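Local coordinates for protein NEQ263 (Nanoarchaeum equitans Kin4-M, PDB 5BN3) that forms, together with NeqA, the core complex of an unusual archaeal ATP synthase and probably binds adenine nucleotides, at residues 71-76 with 185-190; 119-124 with 341-346; 22-27 with 41-46; 133-138 with 283-288. One frame throughout, in Å; residues are numbered along the deposited sequence.

Interaction 1. Residues 71-76 with 185-190; sequences GGIFNG and SAIFIS
Phe-74 and Phe-188 run next to each other in the same direction on one face of a parallel strand pair. Their planes are tilted by only 24°, but the rings are offset so far that little of one covers the other. The closer touch is Phe-74 CB against Phe-188 CD2 at 3.7 Å. Both phenyl groups stand anti to the carbonyl carbon (chi1 -53° and -61°), which turns them the same way off the sheet. The other face carries Ile-73 and Ile-187. There Ile-73 CG2 meets the tip of Ile-189, CD1, at 3.9 Å.

Between the faces runs the backbone ladder. Phe-74 N donates to Ile-187 O (2.7 Å), and Ile-189 N returns a bond to Phe-74 O (2.8 Å). Ile-187 N reaches Gly-72 O at 3.1 Å. At the polar edge Gly-71 N donates to Ser-185 O (2.6 Å). A water lies within bonding distance of both Gly-72 O and Ser-185 O, though it cannot serve every acceptor around it at once. Asn-75 turns away; its OD1 accepts from Phe-77 N and Glu-79 N.

Strand 73-75 extends the nucleotide-binding domain's sheet beside strand 185-190. Strand 156-162 pairs with the far edge of 185-190. Helix 166-178 covers the isoleucine face, and helix 196-215 packs on Phe-188.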
loop_
_atom_site.group_PDB
_atom_site.type_symbol
_atom_site.label_atom_id
_atom_site.label_comp_id
_atom_site.label_asym_id
_atom_site.label_seq_id
_atom_site.Cartn_x
_atom_site.Cartn_y
_atom_site.Cartn_z
ATOM N N GLY B 71 30.069 10.915 -36.142
ATOM C CA GLY B 71 29.417 11.121 -37.424
ATOM C C GLY B 71 28.488 9.980 -37.791
ATOM O O GLY B 71 27.816 10.020 -38.825
ATOM N N GLY B 72 28.439 8.962 -36.936
ATOM C CA GLY B 72 27.661 7.772 -37.227
ATOM C C GLY B 72 26.471 7.525 -36.317
ATOM O O GLY B 72 26.337 8.142 -35.257
ATOM N N ILE B 73 25.604 6.613 -36.752
ATOM C CA ILE B 73 24.446 6.167 -35.985
ATOM C C ILE B 73 24.525 4.652 -35.800
ATOM O O ILE B 73 24.746 3.909 -36.760
ATOM C CB ILE B 73 23.128 6.527 -36.695
ATOM C CG1 ILE B 73 23.036 8.043 -36.897
ATOM C CG2 ILE B 73 21.934 6.037 -35.893
ATOM C CD1 ILE B 73 21.780 8.490 -37.616
ATOM N N PHE B 74 24.347 4.199 -34.563
ATOM C CA PHE B 74 24.560 2.797 -34.216
ATOM C C PHE B 74 23.401 2.272 -33.375
ATOM O O PHE B 74 22.620 3.061 -32.839
ATOM C CB PHE B 74 25.879 2.650 -33.443
ATOM C CG PHE B 74 27.066 3.265 -34.143
ATOM C CD1 PHE B 74 27.326 4.626 -34.041
ATOM C CD2 PHE B 74 27.923 2.481 -34.899
ATOM C CE1 PHE B 74 28.410 5.192 -34.690
ATOM C CE2 PHE B 74 29.012 3.042 -35.548
ATOM C CZ PHE B 74 29.253 4.397 -35.445
ATOM N N ASN B 75 23.277 0.952 -33.260
ATOM C CA ASN B 75 22.289 0.387 -32.340
ATOM C C ASN B 75 22.845 0.299 -30.918
ATOM O O ASN B 75 23.935 0.803 -30.644
ATOM C CB ASN B 75 21.748 -0.970 -32.821
ATOM C CG ASN B 75 22.811 -2.063 -32.856
ATOM O OD1 ASN B 75 23.921 -1.897 -32.350
ATOM N ND2 ASN B 75 22.462 -3.197 -33.452
ATOM N N GLY B 76 22.107 -0.350 -30.023
ATOM C CA GLY B 76 22.524 -0.448 -28.634
ATOM C C GLY B 76 23.779 -1.272 -28.412
ATOM O O GLY B 76 24.416 -1.169 -27.363
ATOM N N SER B 185 28.908 14.041 -33.788
ATOM C CA SER B 185 28.058 13.317 -32.855
ATOM C C SER B 185 28.106 11.817 -33.115
ATOM O O SER B 185 28.301 11.380 -34.250
ATOM C CB SER B 185 26.616 13.814 -32.949
ATOM O OG SER B 185 26.537 15.192 -32.639
ATOM N N ALA B 186 27.943 11.037 -32.052
ATOM C CA ALA B 186 27.779 9.594 -32.168
ATOM C C ALA B 186 26.450 9.234 -31.526
ATOM O O ALA B 186 26.198 9.594 -30.375
ATOM C CB ALA B 186 28.919 8.865 -31.488
ATOM N N ILE B 187 25.598 8.534 -32.267
ATOM C CA ILE B 187 24.249 8.240 -31.796
ATOM C C ILE B 187 24.012 6.739 -31.634
ATOM O O ILE B 187 24.257 5.955 -32.555
ATOM C CB ILE B 187 23.193 8.857 -32.737
ATOM C CG1 ILE B 187 23.361 10.381 -32.777
ATOM C CG2 ILE B 187 21.790 8.500 -32.288
ATOM C CD1 ILE B 187 22.461 11.081 -33.773
ATOM N N PHE B 188 23.542 6.345 -30.453
ATOM C CA PHE B 188 23.275 4.941 -30.161
ATOM C C PHE B 188 21.799 4.752 -29.832
ATOM O O PHE B 188 21.268 5.391 -28.921
ATOM C CB PHE B 188 24.162 4.458 -29.010
ATOM C CG PHE B 188 25.633 4.541 -29.310
ATOM C CD1 PHE B 188 26.349 5.698 -29.039
ATOM C CD2 PHE B 188 26.299 3.463 -29.874
ATOM C CE1 PHE B 188 27.705 5.777 -29.322
ATOM C CE2 PHE B 188 27.653 3.533 -30.158
ATOM C CZ PHE B 188 28.358 4.692 -29.882
ATOM N N ILE B 189 21.140 3.877 -30.584
ATOM C CA ILE B 189 19.691 3.727 -30.495
ATOM C C ILE B 189 19.261 2.283 -30.261
ATOM O O ILE B 189 19.600 1.395 -31.042
ATOM C CB ILE B 189 19.010 4.231 -31.789
ATOM C CG1 ILE B 189 19.330 5.711 -32.020
ATOM C CG2 ILE B 189 17.505 4.015 -31.728
ATOM C CD1 ILE B 189 18.946 6.215 -33.396
ATOM N N SER B 190 18.520 2.049 -29.182
ATOM C CA SER B 190 17.802 0.789 -29.016
ATOM C C SER B 190 16.309 1.078 -29.102
ATOM O O SER B 190 15.794 1.925 -28.367
ATOM C CB SER B 190 18.149 0.115 -27.686
ATOM O OG SER B 190 17.945 0.987 -26.590
HETATM O O HOH W 1 25.908 10.827 -35.955
#

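Interaction 2. Residues 119-124 with 341-346; sequences DVAHPL and DILIKS
Ala-121 and Ile-344 make the tight part of this small contact. Ala-121 CB presses on Ile-344 CD1 at 3.6 Å, with CG1 of the same isoleucine just behind. Chi1 (-67°) turns Ile-344 CG1 toward the loop, and chi2 (-57°) then sets CD1 against Ala-121 CB. The same methyl also approaches His-122 NE2, at 4.0 Å. The imidazole folds back over its neighbour, so that Ala-121 CB sits above the centre of one ring face. NE2 is hydrogen-bonded to Leu-320 O, and ND1 to a glycerol, probably from the crystallisation liquor.

The second half is looser. Leu-343 CD2 lies 4.0 Å from Val-120 CG1 and 4.1 Å from Ala-121 CB. No hydrogen bond joins the two segments. The polar groups of the helix bond within it instead. Asp-341 faces solvent, away from the loop, and its OD1 takes a salt bridge from Lys-345 NZ at 2.8 Å. Ser-346 OG donates to Ile-342 O, one turn back.

The contact joins the loop after helix 116-119, in the nucleotide-binding domain, to helix 334-356 of the C-terminal domain. Phe-383 of helix 367-384 touches both Val-120 and Leu-343. Helix 394-408 also covers Val-120. Arg-412 of a neighbouring alpha chain packs on His-122 and Ile-344.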
loop_
_atom_site.group_PDB
_atom_site.type_symbol
_atom_site.label_atom_id
_atom_site.label_comp_id
_atom_site.label_asym_id
_atom_site.label_seq_id
_atom_site.Cartn_x
_atom_site.Cartn_y
_atom_site.Cartn_z
ATOM N N ASP B 119 21.050 29.093 -15.920
ATOM C CA ASP B 119 22.349 29.748 -15.724
ATOM C C ASP B 119 22.536 30.528 -14.416
ATOM O O ASP B 119 23.614 30.491 -13.824
ATOM C CB ASP B 119 22.670 30.658 -16.915
ATOM C CG ASP B 119 22.980 29.883 -18.179
ATOM O OD1 ASP B 119 23.250 28.666 -18.090
ATOM O OD2 ASP B 119 22.965 30.496 -19.267
ATOM N N VAL B 120 21.503 31.238 -13.975
ATOM C CA VAL B 120 21.624 32.063 -12.773
ATOM C C VAL B 120 21.697 31.236 -11.490
ATOM O O VAL B 120 22.700 31.265 -10.781
ATOM C CB VAL B 120 20.468 33.081 -12.664
ATOM C CG1 VAL B 120 20.594 33.884 -11.386
ATOM C CG2 VAL B 120 20.472 34.009 -13.865
ATOM N N ALA B 121 20.640 30.484 -11.204
ATOM C CA ALA B 121 20.545 29.782 -9.927
ATOM C C ALA B 121 21.048 28.340 -9.964
ATOM O O ALA B 121 21.497 27.819 -8.950
ATOM C CB ALA B 121 19.125 29.828 -9.411
ATOM N N HIS B 122 20.971 27.692 -11.121
ATOM C CA HIS B 122 21.338 26.275 -11.201
ATOM C C HIS B 122 22.282 25.939 -12.356
ATOM O O HIS B 122 21.987 25.039 -13.145
ATOM C CB HIS B 122 20.070 25.418 -11.328
ATOM C CG HIS B 122 18.973 25.817 -10.391
ATOM N ND1 HIS B 122 19.079 25.701 -9.022
ATOM C CD2 HIS B 122 17.735 26.320 -10.628
ATOM C CE1 HIS B 122 17.962 26.120 -8.455
ATOM N NE2 HIS B 122 17.130 26.501 -9.409
ATOM N N PRO B 123 23.426 26.645 -12.455
ATOM C CA PRO B 123 24.261 26.455 -13.645
ATOM C C PRO B 123 24.882 25.066 -13.742
ATOM O O PRO B 123 25.204 24.448 -12.722
ATOM C CB PRO B 123 25.361 27.509 -13.476
ATOM C CG PRO B 123 25.443 27.739 -12.008
ATOM C CD PRO B 123 24.034 27.591 -11.501
ATOM N N LEU B 124 25.029 24.592 -14.977
ATOM C CA LEU B 124 25.700 23.331 -15.276
ATOM C C LEU B 124 27.206 23.561 -15.359
ATOM O O LEU B 124 27.657 24.526 -15.980
ATOM C CB LEU B 124 25.182 22.786 -16.612
ATOM C CG LEU B 124 25.988 21.721 -17.364
ATOM C CD1 LEU B 124 25.984 20.408 -16.613
ATOM C CD2 LEU B 124 25.444 21.520 -18.768
ATOM N N ASP B 341 21.044 33.890 -5.038
ATOM C CA ASP B 341 20.427 33.916 -3.719
ATOM C C ASP B 341 19.192 34.817 -3.695
ATOM O O ASP B 341 18.151 34.435 -3.161
ATOM C CB ASP B 341 21.444 34.371 -2.667
ATOM C CG ASP B 341 21.133 33.833 -1.283
ATOM O OD1 ASP B 341 20.843 32.623 -1.165
ATOM O OD2 ASP B 341 21.176 34.618 -0.314
ATOM N N ILE B 342 19.303 36.005 -4.283
ATOM C CA ILE B 342 18.193 36.955 -4.311
ATOM C C ILE B 342 17.023 36.409 -5.138
ATOM O O ILE B 342 15.861 36.611 -4.788
ATOM C CB ILE B 342 18.658 38.351 -4.828
ATOM C CG1 ILE B 342 18.310 39.454 -3.823
ATOM C CG2 ILE B 342 18.066 38.675 -6.196
ATOM C CD1 ILE B 342 16.845 39.851 -3.827
ATOM N N LEU B 343 17.331 35.693 -6.217
ATOM C CA LEU B 343 16.292 35.145 -7.079
ATOM C C LEU B 343 15.539 34.028 -6.370
ATOM O O LEU B 343 14.310 34.031 -6.321
ATOM C CB LEU B 343 16.899 34.622 -8.384
ATOM C CG LEU B 343 15.987 33.751 -9.252
ATOM C CD1 LEU B 343 14.861 34.577 -9.853
ATOM C CD2 LEU B 343 16.782 33.046 -10.340
ATOM N N ILE B 344 16.289 33.083 -5.815
ATOM C CA ILE B 344 15.703 31.917 -5.163
ATOM C C ILE B 344 14.877 32.295 -3.934
ATOM O O ILE B 344 13.733 31.858 -3.787
ATOM C CB ILE B 344 16.795 30.905 -4.757
ATOM C CG1 ILE B 344 17.446 30.296 -6.001
ATOM C CG2 ILE B 344 16.211 29.812 -3.887
ATOM C CD1 ILE B 344 16.461 29.612 -6.930
ATOM N N LYS B 345 15.452 33.114 -3.061
ATOM C CA LYS B 345 14.788 33.488 -1.813
ATOM C C LYS B 345 13.541 34.347 -2.031
ATOM O O LYS B 345 12.533 34.162 -1.351
ATOM C CB LYS B 345 15.772 34.195 -0.871
ATOM C CG LYS B 345 16.966 33.337 -0.450
ATOM C CD LYS B 345 16.841 32.848 0.989
ATOM C CE LYS B 345 17.913 31.815 1.330
ATOM N NZ LYS B 345 19.301 32.337 1.199
ATOM N N SER B 346 13.608 35.278 -2.977
ATOM C CA SER B 346 12.478 36.161 -3.254
ATOM C C SER B 346 11.343 35.442 -3.985
ATOM O O SER B 346 10.170 35.725 -3.746
ATOM C CB SER B 346 12.927 37.382 -4.060
ATOM O OG SER B 346 13.987 38.061 -3.411
#

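Interaction 3. Residues 22-27 with 41-46; sequences IDLEET and ALLFDY
Leu-24 and Leu-43 meet roughly perpendicular, with Leu-24 CD1 touching Leu-43 CD2 at 3.6 Å. Both have CG anti to the carbonyl carbon (chi1 -62° and -60°), and each offers one methyl to the other. Leu-43 CD2 also meets Thr-27 CG2 at 4.1 Å, again nearly at right angles. One leucine branch therefore wedges against two residues of the turn.

Thr-27 and Asp-45 instead pass antiparallel. Thr-27 OG1 lies anti to its own amide nitrogen (chi1 -162°) and donates to Asp-45 OD1. The bond is modelled very short, at 2.4 Å, so its exact length is doubtful. Thr-27 OG1 also lies 3.7 Å from Phe-44 CB. At the other end Ile-22 CD1 reaches Ala-41 CB at 4.0 Å.

The turn itself is closed by Leu-24 N donating to Thr-27 O. Tyr-47 packs on Leu-24 and Thr-27. Phe-44 leads out of this group and stacks on Phe-77.

Strands 20-23, 28-35 and 38-43 form an antiparallel beta meander. Strand 28-35 lies between the other two. The end of strand 20-23 and the turn of residues 24-27 reach past it to the end of strand 38-43 and the residues that follow. This is consistent with the N-terminal beta domain of rotary ATPase subunits.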
loop_
_atom_site.group_PDB
_atom_site.type_symbol
_atom_site.label_atom_id
_atom_site.label_comp_id
_atom_site.label_asym_id
_atom_site.label_seq_id
_atom_site.Cartn_x
_atom_site.Cartn_y
_atom_site.Cartn_z
ATOM N N ILE B 22 27.898 -15.543 -26.598
ATOM C CA ILE B 22 27.833 -16.776 -27.375
ATOM C C ILE B 22 27.214 -16.545 -28.753
ATOM O O ILE B 22 26.202 -15.852 -28.885
ATOM C CB ILE B 22 27.089 -17.902 -26.619
ATOM C CG1 ILE B 22 25.660 -17.482 -26.273
ATOM C CG2 ILE B 22 27.843 -18.283 -25.353
ATOM C CD1 ILE B 22 24.918 -18.493 -25.416
ATOM N N ASP B 23 27.844 -17.112 -29.779
ATOM C CA ASP B 23 27.346 -16.995 -31.143
ATOM C C ASP B 23 26.366 -18.114 -31.470
ATOM O O ASP B 23 26.647 -19.291 -31.235
ATOM C CB ASP B 23 28.500 -17.019 -32.151
ATOM C CG ASP B 23 29.136 -15.655 -32.352
ATOM O OD1 ASP B 23 28.564 -14.833 -33.099
ATOM O OD2 ASP B 23 30.218 -15.410 -31.779
ATOM N N LEU B 24 25.208 -17.738 -31.996
ATOM C CA LEU B 24 24.287 -18.701 -32.580
ATOM C C LEU B 24 24.360 -18.530 -34.090
ATOM O O LEU B 24 25.162 -17.735 -34.584
ATOM C CB LEU B 24 22.866 -18.469 -32.068
ATOM C CG LEU B 24 22.712 -18.645 -30.557
ATOM C CD1 LEU B 24 21.319 -18.278 -30.100
ATOM C CD2 LEU B 24 23.027 -20.073 -30.169
ATOM N N GLU B 25 23.539 -19.275 -34.822
ATOM C CA GLU B 25 23.517 -19.170 -36.278
ATOM C C GLU B 25 23.306 -17.736 -36.755
ATOM O O GLU B 25 24.204 -17.126 -37.336
ATOM C CB GLU B 25 22.427 -20.068 -36.864
ATOM C CG GLU B 25 22.863 -21.497 -37.132
ATOM C CD GLU B 25 21.961 -22.189 -38.131
ATOM O OE1 GLU B 25 22.384 -22.365 -39.293
ATOM O OE2 GLU B 25 20.826 -22.552 -37.757
ATOM N N GLU B 26 22.121 -17.198 -36.493
ATOM C CA GLU B 26 21.756 -15.882 -37.000
ATOM C C GLU B 26 21.849 -14.766 -35.957
ATOM O O GLU B 26 21.513 -13.620 -36.255
ATOM C CB GLU B 26 20.358 -15.922 -37.608
ATOM N N THR B 27 22.302 -15.087 -34.747
ATOM C CA THR B 27 22.353 -14.076 -33.686
ATOM C C THR B 27 23.312 -14.402 -32.542
ATOM O O THR B 27 23.930 -15.466 -32.518
ATOM C CB THR B 27 20.952 -13.817 -33.094
ATOM O OG1 THR B 27 20.945 -12.568 -32.391
ATOM C CG2 THR B 27 20.551 -14.936 -32.145
ATOM N N ALA B 41 20.663 -17.438 -21.104
ATOM C CA ALA B 41 21.191 -16.408 -21.991
ATOM C C ALA B 41 20.101 -15.525 -22.589
ATOM O O ALA B 41 18.968 -15.966 -22.787
ATOM C CB ALA B 41 22.039 -17.028 -23.088
ATOM N N LEU B 42 20.457 -14.276 -22.877
ATOM C CA LEU B 42 19.531 -13.331 -23.491
ATOM C C LEU B 42 19.913 -13.062 -24.937
ATOM O O LEU B 42 21.025 -12.613 -25.220
ATOM C CB LEU B 42 19.511 -12.010 -22.719
ATOM C CG LEU B 42 18.729 -11.993 -21.410
ATOM C CD1 LEU B 42 18.713 -10.603 -20.812
ATOM C CD2 LEU B 42 17.320 -12.466 -21.659
ATOM N N LEU B 43 18.981 -13.329 -25.846
ATOM C CA LEU B 43 19.208 -13.119 -27.270
ATOM C C LEU B 43 19.351 -11.636 -27.603
ATOM O O LEU B 43 18.685 -10.787 -27.006
ATOM C CB LEU B 43 18.063 -13.734 -28.078
ATOM C CG LEU B 43 17.875 -15.242 -27.898
ATOM C CD1 LEU B 43 16.578 -15.711 -28.530
ATOM C CD2 LEU B 43 19.051 -15.984 -28.496
ATOM N N PHE B 44 20.234 -11.334 -28.549
ATOM C CA PHE B 44 20.420 -9.969 -29.030
ATOM C C PHE B 44 19.168 -9.484 -29.749
ATOM O O PHE B 44 18.781 -8.323 -29.623
ATOM C CB PHE B 44 21.618 -9.896 -29.981
ATOM C CG PHE B 44 22.942 -9.726 -29.289
ATOM C CD1 PHE B 44 23.224 -10.409 -28.116
ATOM C CD2 PHE B 44 23.913 -8.895 -29.826
ATOM C CE1 PHE B 44 24.444 -10.257 -27.484
ATOM C CE2 PHE B 44 25.138 -8.740 -29.200
ATOM C CZ PHE B 44 25.403 -9.422 -28.028
ATOM N N ASP B 45 18.537 -10.382 -30.500
ATOM C CA ASP B 45 17.346 -10.030 -31.267
ATOM C C ASP B 45 16.443 -11.231 -31.526
ATOM O O ASP B 45 16.681 -12.321 -31.005
ATOM C CB ASP B 45 17.741 -9.376 -32.592
ATOM C CG ASP B 45 18.864 -10.112 -33.295
ATOM O OD1 ASP B 45 19.054 -11.314 -33.024
ATOM O OD2 ASP B 45 19.560 -9.485 -34.121
ATOM N N TYR B 46 15.409 -11.011 -32.335
ATOM C CA TYR B 46 14.446 -12.054 -32.677
ATOM C C TYR B 46 15.143 -13.289 -33.235
ATOM O O TYR B 46 15.898 -13.206 -34.206
ATOM C CB TYR B 46 13.420 -11.525 -33.683
ATOM C CG TYR B 46 12.304 -12.498 -33.993
ATOM C CD1 TYR B 46 11.267 -12.703 -33.094
ATOM C CD2 TYR B 46 12.284 -13.206 -35.186
ATOM C CE1 TYR B 46 10.244 -13.589 -33.372
ATOM C CE2 TYR B 46 11.265 -14.095 -35.473
ATOM C CZ TYR B 46 10.250 -14.281 -34.562
ATOM O OH TYR B 46 9.234 -15.164 -34.843
#

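Interaction 4. Residues 133-138 with 283-288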
loop_
_atom_site.group_PDB
_atom_site.type_symbol
_atom_site.label_atom_id
_atom_site.label_comp_id
_atom_site.label_asym_id
_atom_site.label_seq_id
_atom_site.Cartn_x
_atom_site.Cartn_y
_atom_site.Cartn_z
ATOM N N PHE B 133 14.248 15.872 -14.952
ATOM C CA PHE B 133 13.067 15.109 -14.554
ATOM C C PHE B 133 11.861 15.764 -15.203
ATOM O O PHE B 133 11.682 16.978 -15.088
ATOM C CB PHE B 133 12.857 15.154 -13.033
ATOM C CG PHE B 133 13.891 14.406 -12.230
ATOM C CD1 PHE B 133 14.929 13.720 -12.844
ATOM C CD2 PHE B 133 13.807 14.382 -10.845
ATOM C CE1 PHE B 133 15.873 13.036 -12.086
ATOM C CE2 PHE B 133 14.744 13.701 -10.084
ATOM C CZ PHE B 133 15.779 13.028 -10.707
ATOM N N SER B 134 11.022 14.978 -15.867
ATOM C CA SER B 134 9.838 15.544 -16.510
ATOM C C SER B 134 8.576 14.724 -16.278
ATOM O O SER B 134 8.618 13.494 -16.276
ATOM C CB SER B 134 10.066 15.725 -18.016
ATOM O OG SER B 134 8.888 16.193 -18.658
ATOM N N PRO B 135 7.446 15.416 -16.073
ATOM C CA PRO B 135 6.134 14.766 -16.149
ATOM C C PRO B 135 5.932 14.284 -17.578
ATOM O O PRO B 135 6.545 14.846 -18.489
ATOM C CB PRO B 135 5.156 15.912 -15.861
ATOM C CG PRO B 135 5.966 16.951 -15.142
ATOM C CD PRO B 135 7.349 16.841 -15.706
ATOM N N PRO B 136 5.101 13.251 -17.780
ATOM C CA PRO B 136 4.806 12.827 -19.153
ATOM C C PRO B 136 4.232 13.981 -19.974
ATOM O O PRO B 136 3.430 14.756 -19.450
ATOM C CB PRO B 136 3.732 11.755 -18.959
ATOM C CG PRO B 136 4.003 11.201 -17.603
ATOM C CD PRO B 136 4.477 12.369 -16.778
ATOM N N GLY B 137 4.655 14.108 -21.229
ATOM C CA GLY B 137 4.098 15.114 -22.118
ATOM C C GLY B 137 4.812 16.451 -22.200
ATOM O O GLY B 137 4.597 17.211 -23.146
ATOM N N LEU B 138 5.657 16.748 -21.217
ATOM C CA LEU B 138 6.336 18.043 -21.164
ATOM C C LEU B 138 7.579 18.073 -22.064
ATOM O O LEU B 138 8.193 17.033 -22.309
ATOM C CB LEU B 138 6.672 18.417 -19.712
ATOM C CG LEU B 138 5.615 19.303 -19.039
ATOM C CD1 LEU B 138 4.263 18.606 -18.959
ATOM C CD2 LEU B 138 6.055 19.753 -17.657
ATOM N N PRO B 283 7.039 8.829 -13.728
ATOM C CA PRO B 283 5.815 8.087 -14.070
ATOM C C PRO B 283 4.502 8.849 -13.826
ATOM O O PRO B 283 4.034 9.499 -14.760
ATOM C CB PRO B 283 5.930 6.829 -13.209
ATOM C CG PRO B 283 7.418 6.561 -13.214
ATOM C CD PRO B 283 8.065 7.939 -13.147
ATOM N N GLY B 284 3.941 8.817 -12.622
ATOM C CA GLY B 284 2.697 9.549 -12.354
ATOM C C GLY B 284 2.938 11.014 -12.001
ATOM O O GLY B 284 2.226 11.567 -11.161
ATOM N N ASN B 285 3.928 11.638 -12.638
ATOM C CA ASN B 285 4.423 12.949 -12.210
ATOM C C ASN B 285 4.746 12.924 -10.714
ATOM O O ASN B 285 4.459 13.870 -9.977
ATOM C CB ASN B 285 3.427 14.068 -12.554
ATOM C CG ASN B 285 4.027 15.454 -12.393
ATOM O OD1 ASN B 285 5.247 15.618 -12.375
ATOM N ND2 ASN B 285 3.168 16.457 -12.266
ATOM N N ASP B 286 5.350 11.821 -10.283
ATOM C CA ASP B 286 5.680 11.600 -8.881
ATOM C C ASP B 286 7.194 11.502 -8.726
ATOM O O ASP B 286 7.810 10.514 -9.136
ATOM C CB ASP B 286 5.002 10.316 -8.387
ATOM C CG ASP B 286 5.098 10.138 -6.884
ATOM O OD1 ASP B 286 5.858 10.884 -6.228
ATOM O OD2 ASP B 286 4.417 9.236 -6.354
ATOM N N ILE B 287 7.792 12.529 -8.129
ATOM C CA ILE B 287 9.242 12.586 -7.956
ATOM C C ILE B 287 9.726 11.567 -6.928
ATOM O O ILE B 287 10.922 11.282 -6.835
ATOM C CB ILE B 287 9.709 14.007 -7.553
ATOM C CG1 ILE B 287 11.188 14.210 -7.889
ATOM C CG2 ILE B 287 9.449 14.266 -6.077
ATOM C CD1 ILE B 287 11.632 15.660 -7.852
ATOM N N THR B 288 8.790 11.014 -6.160
ATOM C CA THR B 288 9.126 10.011 -5.154
ATOM C C THR B 288 9.071 8.592 -5.714
ATOM O O THR B 288 9.303 7.627 -4.986
ATOM C CB THR B 288 8.206 10.098 -3.921
ATOM O OG1 THR B 288 6.880 9.699 -4.282
ATOM C CG2 THR B 288 8.184 11.514 -3.374
#
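Apolar contact is made by Phe-133 and Ile-287, whose side chains stand nearly square to each other. Ile-287 CD1 meets the edge of the phenyl ring, in its plane, at 3.9 Å from Phe-133 CD2. The extended isoleucine chain, with CG1 anti to the amide nitrogen (chi1 -158°), carries the methyl there.

Polar atoms meet proline carbons in the next group. Asn-285 runs alongside Pro-135 in the same direction, with OD1 3.2 Å from Pro-135 CG. Pro-283 O sits 3.3 Å from Pro-136 CG. Pro-135 and Pro-136 have no N-H to offer; no hydrogen bond crosses between the segments.

Hydrogen bonds instead shape each loop from within. Ser-134 OG donates to Pro-135 O at 2.7 Å. Pro-135 to Leu-138 form a type II beta turn, closed by a weak bond; Gly-137 takes the positive phi (93°) of its third position. In the other loop Asp-286 OD1 accepts from Thr-288 N at 2.9 Å, an Asx turn.

Two alpha chains flank the contact: Tyr-423 of one packs on Pro-136, and Phe-225 of the other on Ile-287. Residues 135-138 lead from strand 131-134 to helix 140-151. They pack on the loop that follows the adjacent parallel strand, 273-281. Theirs is the place of the P-loop in this nucleotide-binding fold, but here the loop lacks the usual Gly-Lys-Thr/Ser ending.

Overall arrangement
Interactions 1 and 4 reach the same sheet, with centres about 27 Å apart. Interaction 1 is a buried pairing of strands, joined by backbone hydrogen bonds. Interaction 4 is partly buried and joins loops at strand ends. Interaction 2 likewise lacks a hydrogen bond between its segments and is mainly apolar; interaction 4 adds carbonyl oxygens lying against proline carbons. Interaction 2 ties the nucleotide-binding domain to the C-terminal helices. Interaction 3 lies in the N-terminal sheet, about 51 Å from interaction 2 between centres. It is mostly buried, and a side-chain hydrogen bond crosses it. Interactions 2, 3 and 4 lie beside alpha chains, 3 through Tyr-46 alone; no other protein chain touches interaction 1.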